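Local coordinates for protein intracellular growth locus, subunit C (Francisella tularensis subsp. tularensis, PDB 2QWU) that probably serves as the Hcp-like tube subunit of the type VI secretion system encoded by the Francisella pathogenicity island, a system linked to growth inside host cells, at residues I18-D23 with C34-D39; I83-S88 with G182-Q187; I120-S125 with S144-Y149. The protein carries 2 engineered substitutions. All coordinates share one frame; numbering follows the deposited sequence.

In the fold
From the N terminus, after strand 18-21 the chain makes an excursion that contact 1 closes, with ten residues between 18-23 and 34-39, the latter at the start of strand 37-43. Contact 2 closes a far longer excursion, setting the start of strand 86-96 against the end of strand 173-184. Contact 3, pairing 120-125 with 144-149, is nested within that loop, while contact 1 precedes both. All three reach one branched antiparallel sheet. Contact 3 stands between the others: Asn124 N bonds to Asp39 OD1 of contact 1, and Glu147 and Tyr149 bond to Thr185 and Thr184 of contact 2. Contacts 1 and 2 do not touch.

Contact 1. Residues I18-D23 with C34-D39. Engineered in segment 34-39: Met36 (natural residue Leu).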
ATOM      1  N   ILE A  18       9.571  -9.102  -4.431  1.00 20.61           N
ATOM      2  CA  ILE A  18       9.770  -7.657  -4.396  1.00 23.52           C
ATOM      3  C   ILE A  18       9.226  -7.272  -3.041  1.00 21.47           C
ATOM      4  O   ILE A  18       8.133  -7.755  -2.612  1.00 20.73           O
ATOM      5  CB  ILE A  18       8.954  -6.956  -5.530  1.00 26.58           C
ATOM      6  CG1 ILE A  18       9.534  -7.349  -6.898  1.00 31.34           C
ATOM      7  CG2 ILE A  18       9.004  -5.445  -5.374  1.00 27.05           C
ATOM      8  CD1 ILE A  18       8.816  -6.696  -8.036  1.00 34.83           C
ATOM      9  N   HIS A  19       9.969  -6.431  -2.349  1.00 22.93           N
ATOM     10  CA  HIS A  19       9.585  -6.042  -1.022  1.00 24.14           C
ATOM     11  C   HIS A  19       9.813  -4.547  -0.857  1.00 24.31           C
ATOM     12  O   HIS A  19      10.864  -4.024  -1.231  1.00 26.20           O
ATOM     13  CB  HIS A  19      10.441  -6.808   0.017  1.00 27.72           C
ATOM     14  CG  HIS A  19      10.036  -6.564   1.439  1.00 31.93           C
ATOM     15  ND1 HIS A  19      10.723  -5.719   2.273  1.00 34.20           N
ATOM     16  CD2 HIS A  19       9.045  -7.115   2.181  1.00 35.50           C
ATOM     17  CE1 HIS A  19      10.187  -5.762   3.485  1.00 35.14           C
ATOM     18  NE2 HIS A  19       9.173  -6.600   3.459  1.00 37.18           N
ATOM     19  N   VAL A  20       8.820  -3.863  -0.323  1.00 20.84           N
ATOM     20  CA  VAL A  20       8.980  -2.439  -0.058  1.00 22.62           C
ATOM     21  C   VAL A  20       8.583  -2.199   1.381  1.00 22.35           C
ATOM     22  O   VAL A  20       7.622  -2.793   1.913  1.00 21.12           O
ATOM     23  CB  VAL A  20       8.105  -1.517  -0.974  1.00 25.67           C
ATOM     24  CG1 VAL A  20       8.149  -0.076  -0.405  1.00 28.57           C
ATOM     25  CG2 VAL A  20       8.641  -1.518  -2.428  1.00 25.27           C
ATOM     26  N   ARG A  21       9.292  -1.306   2.032  1.00 24.01           N
ATOM     27  CA  ARG A  21       8.979  -1.004   3.396  1.00 26.04           C
ATOM     28  C   ARG A  21       9.403   0.423   3.670  1.00 25.00           C
ATOM     29  O   ARG A  21      10.513   0.844   3.262  1.00 25.22           O
ATOM     30  CB  ARG A  21       9.742  -1.957   4.280  1.00 31.04           C
ATOM     31  CG  ARG A  21       9.825  -1.584   5.737  1.00 38.01           C
ATOM     32  CD  ARG A  21      11.141  -2.120   6.202  1.00 42.31           C
ATOM     33  NE  ARG A  21      11.208  -3.536   5.889  1.00 45.70           N
ATOM     34  CZ  ARG A  21      10.960  -4.483   6.782  1.00 48.34           C
ATOM     35  NH1 ARG A  21      10.647  -4.130   8.029  1.00 49.94           N
ATOM     36  NH2 ARG A  21      10.989  -5.763   6.429  1.00 49.53           N
ATOM     37  N   THR A  22       8.540   1.161   4.347  1.00 21.51           N
ATOM     38  CA  THR A  22       8.836   2.534   4.691  1.00 20.80           C
ATOM     39  C   THR A  22       8.636   2.678   6.194  1.00 21.70           C
ATOM     40  O   THR A  22       8.150   1.754   6.861  1.00 21.23           O
ATOM     41  CB  THR A  22       7.835   3.538   3.994  1.00 20.52           C
ATOM     42  OG1 THR A  22       6.557   3.495   4.660  1.00 21.13           O
ATOM     43  CG2 THR A  22       7.639   3.149   2.523  1.00 21.49           C
ATOM     44  N   ASP A  23       9.018   3.829   6.738  1.00 21.47           N
ATOM     45  CA  ASP A  23       8.740   4.107   8.155  1.00 22.87           C
ATOM     46  C   ASP A  23       7.184   4.215   8.295  1.00 21.16           C
ATOM     47  O   ASP A  23       6.503   4.655   7.372  1.00 20.21           O
ATOM     48  CB  ASP A  23       9.409   5.414   8.546  1.00 23.97           C
ATOM     49  CG  ASP A  23      10.901   5.251   8.758  1.00 32.17           C
ATOM     50  OD1 ASP A  23      11.356   4.075   8.898  1.00 34.72           O
ATOM     51  OD2 ASP A  23      11.621   6.285   8.791  1.00 35.88           O
ATOM     52  N   CYS A  34      11.757   7.461   1.724  1.00 16.20           N
ATOM     53  CA  CYS A  34      10.674   6.977   0.878  1.00 16.15           C
ATOM     54  C   CYS A  34       9.317   6.944   1.588  1.00 16.77           C
ATOM     55  O   CYS A  34       9.198   6.836   2.823  1.00 14.23           O
ATOM     56  CB  CYS A  34      11.011   5.619   0.305  1.00 17.83           C
ATOM     57  SG  CYS A  34      11.095   4.342   1.590  1.00 24.81           S
ATOM     58  N   ARG A  35       8.269   7.160   0.795  1.00 15.41           N
ATOM     59  CA  ARG A  35       6.923   7.108   1.355  1.00 14.65           C
ATOM     60  C   ARG A  35       5.948   6.749   0.213  1.00 14.27           C
ATOM     61  O   ARG A  35       6.138   7.129  -0.953  1.00 14.32           O
ATOM     62  CB  ARG A  35       6.515   8.428   2.046  1.00 14.96           C
ATOM     63  CG  ARG A  35       6.025   9.623   1.086  1.00 14.74           C
ATOM     64  CD  ARG A  35       7.096  10.117   0.190  1.00 15.55           C
ATOM     65  NE  ARG A  35       8.285  10.605   0.882  1.00 16.65           N
ATOM     66  CZ  ARG A  35       8.438  11.793   1.499  1.00 17.82           C
ATOM     67  NH1 ARG A  35       7.464  12.715   1.566  1.00 16.04           N
ATOM     68  NH2 ARG A  35       9.625  12.101   2.046  1.00 17.59           N
HETATM   69  N   MSE A  36       4.913   5.995   0.570  1.00 14.40           N
HETATM   70  CA  MSE A  36       3.893   5.567  -0.390  1.00 14.43           C
HETATM   71  C   MSE A  36       2.533   5.777   0.211  1.00 15.22           C
HETATM   72  O   MSE A  36       2.319   5.544   1.380  1.00 15.02           O
HETATM   73  CB  MSE A  36       4.071   4.071  -0.733  1.00 13.87           C
HETATM   74  CG  MSE A  36       5.232   3.776  -1.627  1.00 17.72           C
HETATM   75 SE   MSE A  36       5.251   1.889  -2.010  1.00 19.58          SE
HETATM   76  CE  MSE A  36       3.785   1.863  -2.845  1.00 26.23           C
ATOM     77  N   PHE A  37       1.603   6.315  -0.583  1.00 14.46           N
ATOM     78  CA  PHE A  37       0.275   6.460  -0.103  1.00 14.31           C
ATOM     79  C   PHE A  37      -0.692   6.466  -1.293  1.00 14.36           C
ATOM     80  O   PHE A  37      -0.277   6.654  -2.457  1.00 15.74           O
ATOM     81  CB  PHE A  37       0.163   7.710   0.785  1.00 14.05           C
ATOM     82  CG  PHE A  37       0.557   9.027   0.083  1.00 15.40           C
ATOM     83  CD1 PHE A  37      -0.371   9.708  -0.700  1.00 15.16           C
ATOM     84  CD2 PHE A  37       1.838   9.571   0.252  1.00 16.62           C
ATOM     85  CE1 PHE A  37      -0.029  10.963  -1.324  1.00 16.28           C
ATOM     86  CE2 PHE A  37       2.202  10.823  -0.345  1.00 18.04           C
ATOM     87  CZ  PHE A  37       1.228  11.515  -1.145  1.00 15.81           C
ATOM     88  N   ILE A  38      -1.958   6.201  -0.989  1.00 15.04           N
ATOM     89  CA  ILE A  38      -2.964   6.113  -2.046  1.00 15.42           C
ATOM     90  C   ILE A  38      -4.144   7.041  -1.788  1.00 17.01           C
ATOM     91  O   ILE A  38      -4.556   7.245  -0.652  1.00 15.59           O
ATOM     92  CB  ILE A  38      -3.440   4.658  -2.206  1.00 14.22           C
ATOM     93  CG1 ILE A  38      -3.878   4.090  -0.833  1.00 17.07           C
ATOM     94  CG2 ILE A  38      -2.315   3.799  -2.829  1.00 15.42           C
ATOM     95  CD1 ILE A  38      -4.465   2.658  -0.905  1.00 18.06           C
ATOM     96  N   ASP A  39      -4.737   7.577  -2.858  1.00 18.82           N
ATOM     97  CA  ASP A  39      -5.795   8.579  -2.674  1.00 18.58           C
ATOM     98  C   ASP A  39      -7.183   8.029  -2.408  1.00 19.68           C
ATOM     99  O   ASP A  39      -8.119   8.807  -2.096  1.00 21.55           O
ATOM    100  CB  ASP A  39      -5.794   9.606  -3.848  1.00 19.46           C
ATOM    101  CG  ASP A  39      -6.220   9.006  -5.161  1.00 24.43           C
ATOM    102  OD1 ASP A  39      -6.563   7.808  -5.194  1.00 23.85           O
ATOM    103  OD2 ASP A  39      -6.237   9.762  -6.201  1.00 29.40           O
TER
HETATM  104  O   HOH W   1       4.627   4.970   3.426  1.00 20.16           O
HETATM  105  O   HOH W   2      10.496   5.800   5.035  1.00 19.36           O
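Thr22 and Cys34 meet just past the end of strand 18-21 and just before strand 37-43, two strands of the branched antiparallel sheet that do not pair directly. Both segments instead hydrogen-bond through their backbones to the long strand 71-79: Val20 to Met76 and Thr22 to Ile74 from one segment, Met36 to Val73 from the other. Between the segments themselves there is no direct hydrogen bond, and the approach rests on side-chain packing and two water bridges.

The packing has two centres. Methyl CG2 of Thr22 lies against SG of Cys34 at 3.8 Å, and the same sulfur comes close to the backbone oxygen of Arg21. Further back along strand 18-21, CG1 of Val20 touches the selenium of Met36, an engineered residue in place of the natural leucine and present as selenomethionine, with 3.9 Å between CG1 and SE. These two side chains cross obliquely, and the bend of Met36 about its last torsion (chi3 64°) turns CE aside and leaves the selenium facing the valine. Met36 also packs on Val73, Met140 and Leu143, so the pair belongs to a buried apolar layer.

Water carries the polar link. Water 1 donates to Thr22 OG1 at 2.7 Å and accepts from Met36 N at 3.0 Å, joining the threonine hydroxyl to the backbone opposite. Water 2 makes a second bridge, accepting from Asp23 N and donating to Cys34 O over 2.8 Å.

Arg35 points away from segment 18-23, its guanidinium bonding to Ile55 O and Asn33 O. Thr22 divides its two branches between the packing and the water: with chi1 at 75°, CG2 is left to the cysteine sulfur while OG1, besides receiving from water 1, donates to Asp23 O over 3.0 Å, from a position 44° out of that carbonyl plane.

Contact 2. Residues I83-S88 with G182-Q187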
ATOM      1  N   ILE A  83       1.087 -18.633 -12.026  1.00 28.46           N
ATOM      2  CA  ILE A  83      -0.266 -18.240 -12.292  1.00 27.46           C
ATOM      3  C   ILE A  83      -0.634 -16.958 -11.518  1.00 26.94           C
ATOM      4  O   ILE A  83      -0.900 -15.917 -12.120  1.00 28.33           O
ATOM      5  CB  ILE A  83      -1.291 -19.330 -11.946  1.00 27.78           C
ATOM      6  CG1 ILE A  83      -1.007 -20.611 -12.751  1.00 28.32           C
ATOM      7  CG2 ILE A  83      -2.656 -18.842 -12.385  1.00 27.11           C
ATOM      8  CD1 ILE A  83      -2.051 -21.681 -12.528  1.00 28.96           C
ATOM      9  N   ASN A  84      -0.688 -17.030 -10.194  1.00 25.92           N
ATOM     10  CA  ASN A  84      -1.037 -15.839  -9.429  1.00 26.57           C
ATOM     11  C   ASN A  84       0.042 -15.608  -8.383  1.00 24.53           C
ATOM     12  O   ASN A  84       0.648 -16.566  -7.873  1.00 25.10           O
ATOM     13  CB  ASN A  84      -2.399 -16.006  -8.719  1.00 30.30           C
ATOM     14  CG  ASN A  84      -3.542 -16.354  -9.679  1.00 34.79           C
ATOM     15  OD1 ASN A  84      -3.633 -15.841 -10.802  1.00 39.82           O
ATOM     16  ND2 ASN A  84      -4.418 -17.212  -9.231  1.00 36.40           N
ATOM     17  N   PRO A  85       0.301 -14.337  -8.048  1.00 21.87           N
ATOM     18  CA  PRO A  85       1.323 -14.014  -7.037  1.00 20.33           C
ATOM     19  C   PRO A  85       0.787 -14.205  -5.635  1.00 21.34           C
ATOM     20  O   PRO A  85      -0.402 -14.447  -5.467  1.00 22.96           O
ATOM     21  CB  PRO A  85       1.603 -12.549  -7.297  1.00 20.06           C
ATOM     22  CG  PRO A  85       0.238 -12.040  -7.726  1.00 20.90           C
ATOM     23  CD  PRO A  85      -0.184 -13.115  -8.723  1.00 21.67           C
ATOM     24  N   THR A  86       1.665 -14.139  -4.633  1.00 20.60           N
ATOM     25  CA  THR A  86       1.226 -14.224  -3.228  1.00 20.34           C
ATOM     26  C   THR A  86       1.646 -12.879  -2.701  1.00 19.07           C
ATOM     27  O   THR A  86       2.769 -12.456  -2.938  1.00 18.89           O
ATOM     28  CB  THR A  86       1.896 -15.363  -2.437  0.50 21.73           C
ATOM     29  OG1 THR A  86       1.417 -16.633  -2.933  0.50 24.61           O
ATOM     30  CG2 THR A  86       1.529 -15.263  -0.991  0.50 23.40           C
ATOM     31  N   ILE A  87       0.728 -12.216  -2.008  1.00 17.06           N
ATOM     32  CA  ILE A  87       0.963 -10.845  -1.588  1.00 18.09           C
ATOM     33  C   ILE A  87       0.561 -10.575  -0.164  1.00 17.34           C
ATOM     34  O   ILE A  87      -0.461 -11.084   0.321  1.00 18.69           O
ATOM     35  CB  ILE A  87       0.115  -9.892  -2.550  1.00 16.85           C
ATOM     36  CG1 ILE A  87       0.668 -10.012  -3.975  1.00 19.32           C
ATOM     37  CG2 ILE A  87       0.146  -8.453  -2.098  1.00 15.50           C
ATOM     38  CD1 ILE A  87      -0.219  -9.243  -4.983  1.00 18.57           C
ATOM     39  N   SER A  88       1.361  -9.758   0.510  1.00 17.68           N
ATOM     40  CA  SER A  88       0.998  -9.287   1.851  1.00 17.24           C
ATOM     41  C   SER A  88       1.145  -7.770   1.773  1.00 17.01           C
ATOM     42  O   SER A  88       1.942  -7.256   1.000  1.00 17.95           O
ATOM     43  CB  SER A  88       1.888  -9.901   2.965  1.00 20.80           C
ATOM     44  OG  SER A  88       3.238  -9.572   2.773  1.00 29.33           O
ATOM     45  N   GLY A 182      -1.877 -13.324   2.659  1.00 19.74           N
ATOM     46  CA  GLY A 182      -2.584 -14.311   1.848  1.00 20.26           C
ATOM     47  C   GLY A 182      -3.474 -13.750   0.749  1.00 21.21           C
ATOM     48  O   GLY A 182      -4.583 -14.258   0.502  1.00 21.18           O
ATOM     49  N   LEU A 183      -3.014 -12.686   0.106  1.00 18.62           N
ATOM     50  CA  LEU A 183      -3.771 -12.045  -0.953  1.00 18.91           C
ATOM     51  C   LEU A 183      -3.135 -12.396  -2.290  1.00 19.03           C
ATOM     52  O   LEU A 183      -2.036 -12.877  -2.344  1.00 19.12           O
ATOM     53  CB  LEU A 183      -3.688 -10.510  -0.785  1.00 20.48           C
ATOM     54  CG  LEU A 183      -4.375  -9.878   0.426  1.00 21.03           C
ATOM     55  CD1 LEU A 183      -4.002  -8.363   0.541  1.00 19.92           C
ATOM     56  CD2 LEU A 183      -5.892 -10.052   0.253  1.00 20.49           C
ATOM     57  N   THR A 184      -3.863 -12.186  -3.367  1.00 18.58           N
ATOM     58  CA  THR A 184      -3.281 -12.366  -4.691  1.00 19.34           C
ATOM     59  C   THR A 184      -4.002 -11.316  -5.551  1.00 20.12           C
ATOM     60  O   THR A 184      -4.715 -10.480  -5.020  1.00 20.46           O
ATOM     61  CB  THR A 184      -3.489 -13.793  -5.223  1.00 18.69           C
ATOM     62  OG1 THR A 184      -2.830 -13.900  -6.495  1.00 21.54           O
ATOM     63  CG2 THR A 184      -4.962 -14.099  -5.395  1.00 20.28           C
ATOM     64  N   THR A 185      -3.798 -11.313  -6.853  1.00 20.80           N
ATOM     65  CA  THR A 185      -4.488 -10.321  -7.702  1.00 20.42           C
ATOM     66  C   THR A 185      -4.509 -10.934  -9.106  1.00 20.45           C
ATOM     67  O   THR A 185      -3.680 -11.774  -9.398  1.00 20.67           O
ATOM     68  CB  THR A 185      -3.658  -8.996  -7.762  1.00 20.44           C
ATOM     69  OG1 THR A 185      -4.267  -8.056  -8.684  1.00 20.81           O
ATOM     70  CG2 THR A 185      -2.238  -9.265  -8.274  1.00 21.35           C
ATOM     71  N   SER A 186      -5.430 -10.523  -9.976  1.00 21.61           N
ATOM     72  CA  SER A 186      -5.415 -11.020 -11.361  1.00 22.99           C
ATOM     73  C   SER A 186      -4.563 -10.138 -12.272  1.00 23.45           C
ATOM     74  O   SER A 186      -4.380 -10.444 -13.469  1.00 23.81           O
ATOM     75  CB  SER A 186      -6.816 -11.016 -11.966  0.50 24.00           C
ATOM     76  OG  SER A 186      -7.740 -11.554 -11.067  0.50 22.76           O
ATOM     77  N   GLN A 187      -4.066  -9.031 -11.735  1.00 22.86           N
ATOM     78  CA  GLN A 187      -3.230  -8.114 -12.525  1.00 21.68           C
ATOM     79  C   GLN A 187      -1.908  -8.848 -12.741  1.00 23.28           C
ATOM     80  O   GLN A 187      -1.344  -9.425 -11.796  1.00 24.90           O
ATOM     81  CB  GLN A 187      -3.040  -6.771 -11.767  1.00 21.41           C
ATOM     82  CG  GLN A 187      -2.252  -5.747 -12.509  1.00 22.70           C
ATOM     83  CD  GLN A 187      -2.383  -4.352 -11.901  1.00 24.96           C
ATOM     84  OE1 GLN A 187      -3.488  -3.936 -11.484  1.00 26.74           O
ATOM     85  NE2 GLN A 187      -1.265  -3.608 -11.853  1.00 24.88           N
TER
HETATM   86  O   HOH W   3       1.034 -13.437   2.138  1.00 35.14           O
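Ile87 O is held by two donors: Leu183 N at 3.0 Å, in the carbonyl plane, and water 3, whose bond of 3.3 Å is weak. The water in turn accepts from Gly182 N over 3.0 Å, and so ties Gly182 N to the same carbonyl. The reverse bond runs from Ile87 N to Leu183 O at 2.9 Å, less straight at 143°, which makes Ile87 and Leu183 an antiparallel hydrogen-bonded pair.

Beyond this pair a side chain takes over the pairing. Thr184 places OG1 anti to its own backbone N (chi1 -177°), and from there the hydroxyl donates to Pro85 O over 2.7 Å, the shortest polar bond of the contact. The same hydroxyl oxygen lies beside CD of the proline ring and CB of Asn84.

Apolar contact follows on the face carrying Ile87 and Leu183, where Ile87 CB and Leu183 CB are 4.2 Å apart. Methyl CG2 of Thr185 fits between two partners, meeting Pro85 CG at 3.8 Å and the outer methyl CD1 of Ile87 at 3.9 Å. The other branch of Thr185, OG1, receives Gln187 N in an ST turn and also bonds to Glu147 O.

At Gly182, which has positive phi, the chain turns a corner; between these segments Ile87-Leu183 is the one bridge pair. Strand 71-79 flanks the 86-96 side, Met76 and Ile78 touching Ile87, while strand 147-150 adjoins the 173-184 side, where Thr184 bonds to Tyr149 through the backbone and Leu148 packs on both Ile87 and Leu183.

Contact 3. Residues I120-S125 with S144-Y149; sequences IKLGNS and SNLELY
The carbonyls of Ile120 and Gly123 are approached in unlike ways: Leu148 N reaches Ile120 O in the carbonyl plane at 2.8 Å, whereas Asn145 N stands 65° above the plane of the Gly123 carbonyl. The Glu147 carboxylate has CD of Lys121 beside its OE2, while water 4 donates to that same oxygen. The side-chain amide of Asn124 turns OD1 toward CB of Ser144, 3.8 Å away.

Lys121 spans the contact. Its chain leaves anti to the backbone N and bends at chi2 (77°), which carries NZ across to the turn before strand 147-150, where it donates to Asn145 O at 2.7 Å. Water 4 also accepts from NZ and so joins it to Glu147; the two charged ends stay 4.8 Å apart, NZ to OE2, close enough perhaps for a modest electrostatic attraction.

Strands 120-122 and 147-149 run antiparallel in the branched sheet, 160° between their directions. Ile120 and Leu148 form a hydrogen-bonded pair, and Lys121 and Glu147 the non-hydrogen-bonded pair beside it. Next comes Leu122 N, pointing almost straight at Leu146 O over 2.9 Å. On the buried face Ile120 and Leu148 meet through CB atoms, with Leu41 and Ile180 covering Ile120 and Leu183 touching Leu148.

Past the strands Ser144 takes up the link. Its OG accepts from Ser125 N at 3.0 Å and also bonds to Asp142 OD1, while Ser125 OG is engaged by Leu143 N.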
ATOM      1  N   ILE A 120      -9.959  -5.648  -2.174  1.00 21.37           N
ATOM      2  CA  ILE A 120      -9.289  -4.512  -1.573  1.00 21.99           C
ATOM      3  C   ILE A 120      -8.855  -3.773  -2.817  1.00 20.87           C
ATOM      4  O   ILE A 120      -8.112  -4.313  -3.650  1.00 21.20           O
ATOM      5  CB  ILE A 120      -8.126  -4.962  -0.726  1.00 23.44           C
ATOM      6  CG1 ILE A 120      -8.716  -5.804   0.416  1.00 26.81           C
ATOM      7  CG2 ILE A 120      -7.308  -3.745  -0.224  1.00 23.04           C
ATOM      8  CD1 ILE A 120      -7.748  -6.268   1.399  1.00 31.26           C
ATOM      9  N   LYS A 121      -9.384  -2.562  -2.991  1.00 19.37           N
ATOM     10  CA  LYS A 121      -9.104  -1.826  -4.212  1.00 20.15           C
ATOM     11  C   LYS A 121      -8.339  -0.556  -3.860  1.00 19.55           C
ATOM     12  O   LYS A 121      -8.822   0.298  -3.078  1.00 19.89           O
ATOM     13  CB  LYS A 121     -10.417  -1.466  -4.920  1.00 23.61           C
ATOM     14  CG  LYS A 121     -10.243  -0.600  -6.174  1.00 27.01           C
ATOM     15  CD  LYS A 121      -9.757  -1.394  -7.354  1.00 30.23           C
ATOM     16  CE  LYS A 121      -9.877  -0.603  -8.702  1.00 31.61           C
ATOM     17  NZ  LYS A 121      -9.331  -1.400  -9.853  1.00 30.75           N
ATOM     18  N   LEU A 122      -7.130  -0.456  -4.406  1.00 19.97           N
ATOM     19  CA  LEU A 122      -6.285   0.688  -4.094  1.00 19.63           C
ATOM     20  C   LEU A 122      -6.513   1.779  -5.132  1.00 20.92           C
ATOM     21  O   LEU A 122      -6.708   1.462  -6.319  1.00 21.11           O
ATOM     22  CB  LEU A 122      -4.807   0.285  -4.155  1.00 20.11           C
ATOM     23  CG  LEU A 122      -4.371  -0.984  -3.421  1.00 23.84           C
ATOM     24  CD1 LEU A 122      -2.816  -1.097  -3.424  1.00 21.40           C
ATOM     25  CD2 LEU A 122      -4.901  -0.936  -2.007  1.00 22.83           C
ATOM     26  N   GLY A 123      -6.474   3.025  -4.686  1.00 18.00           N
ATOM     27  CA  GLY A 123      -6.644   4.157  -5.580  1.00 20.39           C
ATOM     28  C   GLY A 123      -5.305   4.519  -6.211  1.00 19.87           C
ATOM     29  O   GLY A 123      -4.413   3.681  -6.296  1.00 20.95           O
ATOM     30  N   ASN A 124      -5.152   5.766  -6.647  1.00 17.14           N
ATOM     31  CA  ASN A 124      -3.916   6.210  -7.279  1.00 18.08           C
ATOM     32  C   ASN A 124      -2.823   6.384  -6.238  1.00 14.64           C
ATOM     33  O   ASN A 124      -3.018   7.067  -5.217  1.00 16.87           O
ATOM     34  CB  ASN A 124      -4.125   7.564  -7.953  1.00 19.79           C
ATOM     35  CG  ASN A 124      -5.161   7.483  -9.053  1.00 22.66           C
ATOM     36  OD1 ASN A 124      -5.045   6.620  -9.957  1.00 25.30           O
ATOM     37  ND2 ASN A 124      -6.169   8.344  -8.988  1.00 23.22           N
ATOM     38  N   SER A 125      -1.677   5.780  -6.504  1.00 17.73           N
ATOM     39  CA  SER A 125      -0.554   5.977  -5.589  1.00 18.54           C
ATOM     40  C   SER A 125       0.244   7.220  -5.985  1.00 19.77           C
ATOM     41  O   SER A 125       0.161   7.726  -7.122  1.00 18.57           O
ATOM     42  CB  SER A 125       0.341   4.710  -5.560  1.00 19.95           C
ATOM     43  OG  SER A 125       0.754   4.268  -6.827  1.00 18.93           O
ATOM     44  N   SER A 144      -1.380   2.027  -8.439  1.00 19.89           N
ATOM     45  CA  SER A 144      -2.667   2.600  -8.817  1.00 19.73           C
ATOM     46  C   SER A 144      -3.660   1.612  -9.351  1.00 21.00           C
ATOM     47  O   SER A 144      -3.357   0.847 -10.259  1.00 22.18           O
ATOM     48  CB  SER A 144      -2.496   3.768  -9.832  1.00 18.48           C
ATOM     49  OG  SER A 144      -1.562   4.730  -9.356  1.00 19.18           O
ATOM     50  N   ASN A 145      -4.863   1.652  -8.768  1.00 22.15           N
ATOM     51  CA  ASN A 145      -5.960   0.810  -9.163  1.00 21.89           C
ATOM     52  C   ASN A 145      -5.825  -0.658  -8.955  1.00 21.62           C
ATOM     53  O   ASN A 145      -6.655  -1.403  -9.449  1.00 22.27           O
ATOM     54  CB  ASN A 145      -6.330   1.105 -10.620  1.00 25.22           C
ATOM     55  CG  ASN A 145      -6.899   2.515 -10.768  1.00 29.02           C
ATOM     56  OD1 ASN A 145      -7.585   2.997  -9.863  1.00 30.66           O
ATOM     57  ND2 ASN A 145      -6.619   3.174 -11.887  1.00 31.01           N
ATOM     58  N   LEU A 146      -4.814  -1.091  -8.195  1.00 20.73           N
ATOM     59  CA  LEU A 146      -4.638  -2.505  -8.016  1.00 19.10           C
ATOM     60  C   LEU A 146      -5.775  -3.087  -7.186  1.00 19.29           C
ATOM     61  O   LEU A 146      -6.153  -2.490  -6.179  1.00 18.62           O
ATOM     62  CB  LEU A 146      -3.277  -2.757  -7.356  1.00 19.52           C
ATOM     63  CG  LEU A 146      -2.881  -4.208  -7.085  1.00 21.09           C
ATOM     64  CD1 LEU A 146      -2.520  -4.935  -8.390  1.00 22.32           C
ATOM     65  CD2 LEU A 146      -1.594  -4.172  -6.174  1.00 22.23           C
ATOM     66  N   GLU A 147      -6.311  -4.248  -7.602  1.00 18.81           N
ATOM     67  CA  GLU A 147      -7.352  -4.931  -6.858  1.00 19.88           C
ATOM     68  C   GLU A 147      -6.778  -6.247  -6.329  1.00 19.05           C
ATOM     69  O   GLU A 147      -6.267  -7.094  -7.089  1.00 20.32           O
ATOM     70  CB  GLU A 147      -8.575  -5.264  -7.708  1.00 21.55           C
ATOM     71  CG  GLU A 147      -9.706  -5.871  -6.862  1.00 26.21           C
ATOM     72  CD  GLU A 147     -11.053  -5.866  -7.597  1.00 32.34           C
ATOM     73  OE1 GLU A 147     -11.363  -6.870  -8.258  1.00 35.35           O
ATOM     74  OE2 GLU A 147     -11.788  -4.844  -7.533  1.00 37.21           O
ATOM     75  N   LEU A 148      -6.837  -6.388  -5.022  1.00 18.05           N
ATOM     76  CA  LEU A 148      -6.327  -7.595  -4.363  1.00 18.27           C
ATOM     77  C   LEU A 148      -7.500  -8.381  -3.762  1.00 19.69           C
ATOM     78  O   LEU A 148      -8.542  -7.820  -3.413  1.00 20.85           O
ATOM     79  CB  LEU A 148      -5.392  -7.208  -3.213  1.00 19.28           C
ATOM     80  CG  LEU A 148      -4.201  -6.264  -3.554  1.00 19.46           C
ATOM     81  CD1 LEU A 148      -3.553  -5.700  -2.209  1.00 21.08           C
ATOM     82  CD2 LEU A 148      -3.145  -7.026  -4.305  1.00 20.82           C
ATOM     83  N   TYR A 149      -7.320  -9.687  -3.609  1.00 18.92           N
ATOM     84  CA  TYR A 149      -8.400 -10.497  -3.034  1.00 21.08           C
ATOM     85  C   TYR A 149      -7.737 -11.694  -2.369  1.00 21.28           C
ATOM     86  O   TYR A 149      -6.590 -11.997  -2.634  1.00 20.36           O
ATOM     87  CB  TYR A 149      -9.413 -10.905  -4.143  1.00 20.88           C
ATOM     88  CG  TYR A 149      -8.860 -11.788  -5.230  1.00 21.56           C
ATOM     89  CD1 TYR A 149      -8.801 -13.150  -5.054  1.00 22.80           C
ATOM     90  CD2 TYR A 149      -8.428 -11.252  -6.439  1.00 21.09           C
ATOM     91  CE1 TYR A 149      -8.312 -13.989  -6.072  1.00 25.13           C
ATOM     92  CE2 TYR A 149      -7.931 -12.048  -7.448  1.00 23.89           C
ATOM     93  CZ  TYR A 149      -7.886 -13.416  -7.264  1.00 25.50           C
ATOM     94  OH  TYR A 149      -7.420 -14.224  -8.281  1.00 30.89           O
TER
HETATM   95  O   HOH W   4     -11.419  -3.137 -10.053  1.00 46.14           O